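Local structure of acyl carrier protein (Thermotoga maritima, 1VKU) at residues Glu40-Phe43 with Lys44-Gly47. The protein probably carries the growing acyl chain through fatty acid biosynthesis, on a phosphopantetheine arm. Sequence-based numbering, arbitrary orientation.
Sequences ENTF and KELG
Thr42 and Glu45 form a capping box, each side chain bonding the other's backbone nitrogen. Glu45 N donates to Thr42 OG1 at 2.9 Å, while Glu45 OE2 accepts from Thr42 N at 2.8 Å through its anti lone pair. Both torsions serve the exchange: Thr42 OG1 (chi1 64°) and Glu45 CG (chi1 85°) each sit between their own backbone N and carbonyl carbon, and from there the glutamate chain runs extended back across the threonine. Replacing Thr42 by alanine is likely to cost Glu45 N its acceptor, half of the reciprocal pair, though the bond from Thr42 N to Glu45 OE2 could remain. The box caps one isolated turn, not a regular helix, in the loop between helices 14-28 and 50-64 of this carrier-protein fold. Leu46 N closes it on Thr42 O at 3.2 Å, and overlapping it is a type I turn from Lys44 to Gly47, where positive phi suits a glycine. Outside the turn, Phe43 points into the core, meeting the ring of Phe48 edge-to-face and touching Val53 and Leu56 of helix 50-64, whose first residue, Ser50, is the predicted phosphopantetheine site. Asn41, its OD1 accepting from Asp38 N, crosses Glu45, amide and carboxylate planes 76° apart. Leu46, which also touches Val79 of helix 79-92, crosses Asn41 at about a right angle, its CG 4.0 Å from Asn41 CB.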
loop_
_atom_site.group_PDB
_atom_site.type_symbol
_atom_site.label_atom_id
_atom_site.label_comp_id
_atom_site.label_asym_id
_atom_site.label_seq_id
_atom_site.Cartn_x
_atom_site.Cartn_y
_atom_site.Cartn_z
ATOM N N GLU A 40 -7.443 -4.515 7.801
ATOM C CA GLU A 40 -7.308 -4.210 9.213
ATOM C C GLU A 40 -6.018 -4.725 9.820
ATOM O O GLU A 40 -5.682 -4.327 10.924
ATOM C CB GLU A 40 -8.492 -4.770 10.013
ATOM C CG GLU A 40 -9.818 -4.055 9.780
ATOM C CD GLU A 40 -9.768 -2.561 10.098
ATOM O OE1 GLU A 40 -9.239 -2.186 11.173
ATOM O OE2 GLU A 40 -10.269 -1.755 9.271
ATOM N N ASN A 41 -5.319 -5.617 9.120
ATOM C CA ASN A 41 -4.001 -6.094 9.550
ATOM C C ASN A 41 -2.971 -4.974 9.608
ATOM O O ASN A 41 -2.890 -4.141 8.694
ATOM C CB ASN A 41 -3.423 -7.132 8.570
ATOM C CG ASN A 41 -4.294 -8.373 8.403
ATOM O OD1 ASN A 41 -4.462 -8.891 7.278
ATOM N ND2 ASN A 41 -4.842 -8.858 9.502
ATOM N N THR A 42 -2.135 -4.992 10.637
ATOM C CA THR A 42 -1.004 -4.085 10.672
ATOM C C THR A 42 0.063 -4.626 9.749
ATOM O O THR A 42 0.152 -5.835 9.508
ATOM C CB THR A 42 -0.465 -3.954 12.083
ATOM O OG1 THR A 42 0.037 -5.221 12.516
ATOM C CG2 THR A 42 -1.610 -3.719 13.057
ATOM N N PHE A 43 0.889 -3.740 9.227
ATOM C CA PHE A 43 2.000 -4.211 8.415
ATOM C C PHE A 43 2.943 -5.041 9.226
ATOM O O PHE A 43 3.521 -5.998 8.725
ATOM C CB PHE A 43 2.731 -3.044 7.787
ATOM C CG PHE A 43 2.082 -2.568 6.562
ATOM C CD1 PHE A 43 2.191 -3.303 5.387
ATOM C CD2 PHE A 43 1.325 -1.411 6.575
ATOM C CE1 PHE A 43 1.554 -2.892 4.240
ATOM C CE2 PHE A 43 0.692 -0.969 5.427
ATOM C CZ PHE A 43 0.806 -1.709 4.259
ATOM N N LYS A 44 3.072 -4.659 10.492
ATOM C CA LYS A 44 3.927 -5.319 11.439
ATOM C C LYS A 44 3.508 -6.763 11.555
ATOM O O LYS A 44 4.340 -7.659 11.452
ATOM C CB LYS A 44 3.836 -4.625 12.804
ATOM C CG LYS A 44 4.553 -5.344 13.921
ATOM C CD LYS A 44 4.738 -4.430 15.116
ATOM C CE LYS A 44 5.686 -5.041 16.134
ATOM N NZ LYS A 44 4.996 -5.971 17.056
ATOM N N GLU A 45 2.221 -7.004 11.761
ATOM C CA GLU A 45 1.783 -8.379 11.840
ATOM C C GLU A 45 1.940 -9.150 10.527
ATOM O O GLU A 45 2.102 -10.351 10.552
ATOM C CB GLU A 45 0.373 -8.504 12.415
ATOM C CG GLU A 45 -0.753 -8.337 11.424
ATOM C CD GLU A 45 -2.088 -8.342 12.127
ATOM O OE1 GLU A 45 -2.416 -9.351 12.787
ATOM O OE2 GLU A 45 -2.805 -7.331 12.046
ATOM N N LEU A 46 1.912 -8.471 9.391
ATOM C CA LEU A 46 2.162 -9.149 8.114
ATOM C C LEU A 46 3.641 -9.435 7.871
ATOM O O LEU A 46 4.000 -10.006 6.842
ATOM C CB LEU A 46 1.594 -8.348 6.946
ATOM C CG LEU A 46 0.078 -8.249 6.975
ATOM C CD1 LEU A 46 -0.393 -7.651 5.692
ATOM C CD2 LEU A 46 -0.539 -9.621 7.156
ATOM N N GLY A 47 4.483 -9.043 8.828
ATOM C CA GLY A 47 5.940 -9.170 8.732
ATOM C C GLY A 47 6.644 -8.081 7.948
ATOM O O GLY A 47 7.703 -8.317 7.414
#